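Local coordinates for protein GphF Dehydratase 1 (Archangium violaceum, PDB 6MBF) that probably dehydrates a carrier-bound polyketide intermediate and shifts the resulting olefin, as a dehydratase domain of the gephyronic acid polyketide synthase, at residues 162-176 with 201-213. Residues are numbered along the deposited sequence; the frame is centred on the assembly and turned at random. Where two conformers were deposited one is given.
Sequences YGPRLRNIRHLERRG and ALLDACFQCVFAL
Tyr162 reaches Asp204 and Gln208 of helix 201-213 from the opposite direction and packs tightly against both. Tyr162 OH donates to Asp204 OD1 at 2.7 Å, on the syn lone pair. The Gln208 amide lies almost flat on the ring, with the planes 10° apart and NE2 3.1 Å above the ring centre. This NE2 also has two acceptors. Gln208 NE2 donates to Asp204 OD2 at 2.8 Å, nearly straight at 170°, and to Leu166 O at 3.0 Å, in a more bent bond. Gln208 OE1 is held by the Tyr154 hydroxyl and by a water that also bonds Leu166 O. The amide is therefore fixed in its rotation. A phenylalanine in place of Tyr162 would probably leave Asp204 OD1 without its hydroxyl donor.

Farther along, the packing is apolar. Ile169 CD1 meets Cys209 SG at 3.7 Å. With CG of Leu172 anti to the backbone N (chi1 -178°), Leu172 CD2 comes down on Ala212 CB at 3.6 Å.

The far end is looser and wetter. Arg174 is partly exposed, and its guanidinium lays one face on Leu213 CG. Arg174 NH1 donates to Leu213 O at 3.1 Å, while a water links NH1 to Ala212 O. NH2 turns to Gly176 O, in the exposed loop just past the strand.

Strand 169-175 covers one side of the helix, and strand 241-248 meets it through residues that include Cys206, Cys209, Val210 and Leu213. A helix packed against antiparallel strands in this way is typical of the hotdog fold. The Asp204 and Gln208 spacing, with Tyr162 before Gly163 and Pro164, matches the DxxxQ and YGP motifs found at the active site of related polyketide dehydratases.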
loop_
_atom_site.group_PDB
_atom_site.type_symbol
_atom_site.label_atom_id
_atom_site.label_comp_id
_atom_site.label_asym_id
_atom_site.label_seq_id
_atom_site.Cartn_x
_atom_site.Cartn_y
_atom_site.Cartn_z
ATOM N N TYR A 162 5.537 -13.334 -3.322
ATOM C CA TYR A 162 5.101 -12.996 -1.974
ATOM C C TYR A 162 5.504 -14.088 -1.003
ATOM O O TYR A 162 5.296 -15.273 -1.283
ATOM C CB TYR A 162 3.585 -12.832 -1.923
ATOM C CG TYR A 162 3.055 -11.492 -2.373
ATOM C CD1 TYR A 162 3.261 -10.347 -1.600
ATOM C CD2 TYR A 162 2.284 -11.383 -3.527
ATOM C CE1 TYR A 162 2.747 -9.115 -1.990
ATOM C CE2 TYR A 162 1.762 -10.155 -3.927
ATOM C CZ TYR A 162 1.988 -9.026 -3.149
ATOM O OH TYR A 162 1.455 -7.811 -3.546
ATOM N N GLY A 163 6.043 -13.684 0.143
ATOM C CA GLY A 163 6.372 -14.606 1.204
ATOM C C GLY A 163 5.252 -14.789 2.212
ATOM O O GLY A 163 4.160 -14.214 2.091
ATOM N N PRO A 164 5.515 -15.595 3.248
ATOM C CA PRO A 164 4.435 -16.016 4.158
ATOM C C PRO A 164 3.868 -14.919 5.039
ATOM O O PRO A 164 2.803 -15.135 5.632
ATOM C CB PRO A 164 5.095 -17.107 5.013
ATOM C CG PRO A 164 6.564 -16.863 4.890
ATOM C CD PRO A 164 6.788 -16.284 3.531
ATOM N N ARG A 165 4.534 -13.773 5.177
ATOM C CA ARG A 165 3.938 -12.669 5.920
ATOM C C ARG A 165 2.873 -11.934 5.122
ATOM O O ARG A 165 2.143 -11.120 5.701
ATOM C CB ARG A 165 5.007 -11.663 6.342
ATOM C CG ARG A 165 6.120 -12.245 7.201
ATOM C CD ARG A 165 7.182 -11.196 7.438
ATOM N NE ARG A 165 8.265 -11.707 8.266
ATOM C CZ ARG A 165 8.324 -11.564 9.584
ATOM N NH1 ARG A 165 7.361 -10.916 10.223
ATOM N NH2 ARG A 165 9.352 -12.062 10.261
ATOM N N LEU A 166 2.773 -12.206 3.820
ATOM C CA LEU A 166 1.900 -11.452 2.927
ATOM C C LEU A 166 0.872 -12.364 2.258
ATOM O O LEU A 166 0.655 -12.299 1.041
ATOM C CB LEU A 166 2.754 -10.705 1.896
ATOM C CG LEU A 166 3.739 -9.713 2.530
ATOM C CD1 LEU A 166 4.712 -9.159 1.513
ATOM C CD2 LEU A 166 2.975 -8.577 3.222
ATOM N N ARG A 167 0.234 -13.227 3.059
ATOM C CA ARG A 167 -0.837 -14.112 2.597
ATOM C C ARG A 167 -1.996 -13.987 3.583
ATOM O O ARG A 167 -2.349 -14.940 4.281
ATOM C CB ARG A 167 -0.336 -15.559 2.476
ATOM C CG ARG A 167 0.839 -15.695 1.503
ATOM C CD ARG A 167 1.461 -17.081 1.544
ATOM N NE ARG A 167 2.655 -17.093 0.708
ATOM C CZ ARG A 167 3.723 -17.861 0.911
ATOM N NH1 ARG A 167 3.754 -18.727 1.923
ATOM N NH2 ARG A 167 4.764 -17.761 0.088
ATOM N N ASN A 168 -2.597 -12.797 3.631
ATOM C CA ASN A 168 -3.489 -12.427 4.721
ATOM C C ASN A 168 -4.961 -12.389 4.329
ATOM O O ASN A 168 -5.794 -11.956 5.141
ATOM C CB ASN A 168 -3.045 -11.084 5.297
ATOM C CG ASN A 168 -1.646 -11.162 5.892
ATOM O OD1 ASN A 168 -1.431 -11.863 6.881
ATOM N ND2 ASN A 168 -0.687 -10.461 5.284
ATOM N N ILE A 169 -5.303 -12.849 3.129
ATOM C CA ILE A 169 -6.702 -13.009 2.728
ATOM C C ILE A 169 -7.209 -14.328 3.293
ATOM O O ILE A 169 -6.644 -15.392 3.012
ATOM C CB ILE A 169 -6.865 -12.982 1.200
ATOM C CG1 ILE A 169 -6.069 -11.837 0.571
ATOM C CG2 ILE A 169 -8.365 -12.829 0.814
ATOM C CD1 ILE A 169 -6.027 -11.919 -0.946
ATOM N N ARG A 170 -8.263 -14.260 4.102
ATOM C CA ARG A 170 -8.851 -15.470 4.659
ATOM C C ARG A 170 -9.919 -16.053 3.748
ATOM O O ARG A 170 -9.970 -17.275 3.554
ATOM C CB ARG A 170 -9.441 -15.183 6.043
ATOM C CG ARG A 170 -8.424 -14.645 7.031
ATOM C CD ARG A 170 -7.121 -15.424 6.936
ATOM N NE ARG A 170 -6.013 -14.727 7.577
ATOM C CZ ARG A 170 -4.754 -14.805 7.163
ATOM N NH1 ARG A 170 -3.805 -14.140 7.802
ATOM N NH2 ARG A 170 -4.452 -15.535 6.096
ATOM N N HIS A 171 -10.754 -15.194 3.168
ATOM C CA HIS A 171 -11.856 -15.622 2.318
ATOM C C HIS A 171 -12.033 -14.581 1.225
ATOM O O HIS A 171 -11.785 -13.393 1.444
ATOM C CB HIS A 171 -13.155 -15.788 3.121
ATOM C CG HIS A 171 -14.374 -15.996 2.275
ATOM N ND1 HIS A 171 -14.720 -17.224 1.752
ATOM C CD2 HIS A 171 -15.331 -15.129 1.863
ATOM C CE1 HIS A 171 -15.835 -17.105 1.052
ATOM N NE2 HIS A 171 -16.227 -15.843 1.103
ATOM N N LEU A 172 -12.454 -15.031 0.045
ATOM C CA LEU A 172 -12.676 -14.121 -1.069
ATOM C C LEU A 172 -13.770 -14.718 -1.939
ATOM O O LEU A 172 -13.704 -15.902 -2.278
ATOM C CB LEU A 172 -11.391 -13.899 -1.885
ATOM C CG LEU A 172 -11.486 -12.917 -3.068
ATOM C CD1 LEU A 172 -11.803 -11.480 -2.605
ATOM C CD2 LEU A 172 -10.216 -12.931 -3.901
ATOM N N GLU A 173 -14.778 -13.916 -2.271
ATOM C CA GLU A 173 -15.821 -14.357 -3.186
ATOM C C GLU A 173 -16.052 -13.293 -4.245
ATOM O O GLU A 173 -15.964 -12.094 -3.965
ATOM C CB GLU A 173 -17.130 -14.667 -2.454
ATOM C CG GLU A 173 -17.791 -13.476 -1.792
ATOM C CD GLU A 173 -19.034 -13.878 -1.032
ATOM O OE1 GLU A 173 -18.900 -14.641 -0.052
ATOM O OE2 GLU A 173 -20.140 -13.453 -1.423
ATOM N N ARG A 174 -16.337 -13.731 -5.465
ATOM C CA ARG A 174 -16.454 -12.802 -6.574
ATOM C C ARG A 174 -17.800 -12.940 -7.272
ATOM O O ARG A 174 -18.467 -13.977 -7.206
ATOM C CB ARG A 174 -15.325 -13.001 -7.589
ATOM C CG ARG A 174 -15.361 -14.329 -8.337
ATOM C CD ARG A 174 -14.300 -14.352 -9.442
ATOM N NE ARG A 174 -14.450 -13.231 -10.373
ATOM C CZ ARG A 174 -13.512 -12.835 -11.230
ATOM N NH1 ARG A 174 -12.345 -13.466 -11.278
ATOM N NH2 ARG A 174 -13.733 -11.801 -12.035
ATOM N N ARG A 175 -18.191 -11.858 -7.936
ATOM C CA ARG A 175 -19.376 -11.842 -8.787
ATOM C C ARG A 175 -19.146 -10.775 -9.842
ATOM O O ARG A 175 -19.026 -9.594 -9.505
ATOM C CB ARG A 175 -20.639 -11.549 -7.979
ATOM C CG ARG A 175 -21.838 -11.179 -8.828
ATOM C CD ARG A 175 -22.673 -12.393 -9.185
ATOM N NE ARG A 175 -23.298 -12.994 -8.011
ATOM C CZ ARG A 175 -24.275 -13.895 -8.066
ATOM N NH1 ARG A 175 -24.746 -14.291 -9.240
ATOM N NH2 ARG A 175 -24.787 -14.397 -6.949
ATOM N N GLY A 176 -19.052 -11.179 -11.106
ATOM C CA GLY A 176 -18.602 -10.232 -12.119
ATOM C C GLY A 176 -17.213 -9.702 -11.795
ATOM O O GLY A 176 -16.297 -10.459 -11.451
ATOM N N ALA A 201 0.790 -4.542 5.366
ATOM C CA ALA A 201 0.404 -5.923 5.083
ATOM C C ALA A 201 -1.098 -6.042 4.880
ATOM O O ALA A 201 -1.560 -6.835 4.049
ATOM C CB ALA A 201 0.856 -6.846 6.215
ATOM N N LEU A 202 -1.880 -5.281 5.650
ATOM C CA LEU A 202 -3.330 -5.347 5.508
ATOM C C LEU A 202 -3.787 -4.722 4.191
ATOM O O LEU A 202 -4.589 -5.308 3.459
ATOM C CB LEU A 202 -3.999 -4.675 6.710
ATOM C CG LEU A 202 -5.520 -4.844 6.829
ATOM C CD1 LEU A 202 -5.931 -4.822 8.281
ATOM C CD2 LEU A 202 -6.243 -3.739 6.082
ATOM N N LEU A 203 -3.286 -3.529 3.860
ATOM C CA LEU A 203 -3.704 -2.920 2.602
ATOM C C LEU A 203 -3.205 -3.721 1.403
ATOM O O LEU A 203 -3.942 -3.892 0.428
ATOM C CB LEU A 203 -3.236 -1.466 2.530
ATOM C CG LEU A 203 -3.772 -0.709 1.316
ATOM C CD1 LEU A 203 -5.304 -0.682 1.307
ATOM C CD2 LEU A 203 -3.186 0.713 1.269
ATOM N N ASP A 204 -1.979 -4.258 1.471
ATOM C CA ASP A 204 -1.510 -5.146 0.407
ATOM C C ASP A 204 -2.434 -6.344 0.228
ATOM O O ASP A 204 -2.701 -6.758 -0.906
ATOM C CB ASP A 204 -0.087 -5.628 0.686
ATOM C CG ASP A 204 0.349 -6.711 -0.283
ATOM O OD1 ASP A 204 0.659 -6.382 -1.447
ATOM O OD2 ASP A 204 0.364 -7.893 0.126
ATOM N N ALA A 205 -2.919 -6.924 1.330
ATOM C CA ALA A 205 -3.858 -8.039 1.221
ATOM C C ALA A 205 -5.125 -7.624 0.470
ATOM O O ALA A 205 -5.640 -8.383 -0.361
ATOM C CB ALA A 205 -4.202 -8.571 2.614
ATOM N N CYS A 206 -5.623 -6.411 0.721
ATOM C CA CYS A 206 -6.783 -5.926 -0.021
ATOM C C CYS A 206 -6.464 -5.776 -1.505
ATOM O O CYS A 206 -7.270 -6.150 -2.363
ATOM C CB CYS A 206 -7.268 -4.597 0.564
ATOM S SG CYS A 206 -7.872 -4.712 2.274
ATOM N N PHE A 207 -5.289 -5.237 -1.829
ATOM C CA PHE A 207 -4.919 -5.118 -3.234
ATOM C C PHE A 207 -4.726 -6.492 -3.865
ATOM O O PHE A 207 -5.050 -6.682 -5.043
ATOM C CB PHE A 207 -3.657 -4.262 -3.384
ATOM C CG PHE A 207 -3.848 -2.791 -3.042
ATOM C CD1 PHE A 207 -5.087 -2.283 -2.647
ATOM C CD2 PHE A 207 -2.769 -1.923 -3.106
ATOM C CE1 PHE A 207 -5.240 -0.914 -2.332
ATOM C CE2 PHE A 207 -2.915 -0.571 -2.796
ATOM C CZ PHE A 207 -4.141 -0.066 -2.410
ATOM N N GLN A 208 -4.250 -7.476 -3.089
ATOM C CA GLN A 208 -4.102 -8.823 -3.635
ATOM C C GLN A 208 -5.454 -9.464 -3.958
ATOM O O GLN A 208 -5.526 -10.340 -4.831
ATOM C CB GLN A 208 -3.295 -9.702 -2.673
ATOM C CG GLN A 208 -1.786 -9.395 -2.645
ATOM C CD GLN A 208 -1.000 -10.578 -2.150
ATOM O OE1 GLN A 208 -1.172 -11.694 -2.651
ATOM N NE2 GLN A 208 -0.148 -10.361 -1.147
ATOM N N CYS A 209 -6.532 -9.053 -3.277
ATOM C CA CYS A 209 -7.870 -9.468 -3.689
ATOM C C CYS A 209 -8.162 -9.028 -5.119
ATOM O O CYS A 209 -8.793 -9.767 -5.889
ATOM C CB CYS A 209 -8.925 -8.903 -2.735
ATOM S SG CYS A 209 -8.882 -9.579 -1.057
ATOM N N VAL A 210 -7.710 -7.829 -5.500
ATOM C CA VAL A 210 -7.869 -7.397 -6.888
ATOM C C VAL A 210 -7.058 -8.298 -7.807
ATOM O O VAL A 210 -7.540 -8.718 -8.871
ATOM C CB VAL A 210 -7.468 -5.919 -7.065
ATOM C CG1 VAL A 210 -7.784 -5.460 -8.502
ATOM C CG2 VAL A 210 -8.159 -5.032 -6.050
ATOM N N PHE A 211 -5.821 -8.618 -7.403
ATOM C CA PHE A 211 -4.977 -9.520 -8.189
ATOM C C PHE A 211 -5.662 -10.860 -8.417
ATOM O O PHE A 211 -5.629 -11.406 -9.530
ATOM C CB PHE A 211 -3.644 -9.763 -7.478
ATOM C CG PHE A 211 -2.745 -8.558 -7.380
ATOM C CD1 PHE A 211 -2.966 -7.414 -8.131
ATOM C CD2 PHE A 211 -1.637 -8.606 -6.548
ATOM C CE1 PHE A 211 -2.094 -6.332 -8.033
ATOM C CE2 PHE A 211 -0.772 -7.525 -6.443
ATOM C CZ PHE A 211 -1.006 -6.393 -7.189
ATOM N N ALA A 212 -6.266 -11.416 -7.363
ATOM C CA ALA A 212 -6.896 -12.727 -7.466
ATOM C C ALA A 212 -8.032 -12.718 -8.481
ATOM O O ALA A 212 -8.246 -13.708 -9.186
ATOM C CB ALA A 212 -7.402 -13.176 -6.091
ATOM N N LEU A 213 -8.772 -11.609 -8.579
ATOM C CA LEU A 213 -9.814 -11.522 -9.597
ATOM C C LEU A 213 -9.212 -11.432 -10.995
ATOM O O LEU A 213 -9.624 -12.160 -11.908
ATOM C CB LEU A 213 -10.727 -10.329 -9.318
ATOM C CG LEU A 213 -12.060 -10.739 -8.703
ATOM C CD1 LEU A 213 -11.830 -11.312 -7.305
ATOM C CD2 LEU A 213 -13.008 -9.558 -8.671
HETATM O O HOH W 1 0.382 -13.847 -1.623
HETATM O O HOH W 2 -0.499 -8.904 2.520
HETATM O O HOH W 3 -11.207 -15.045 -9.134
#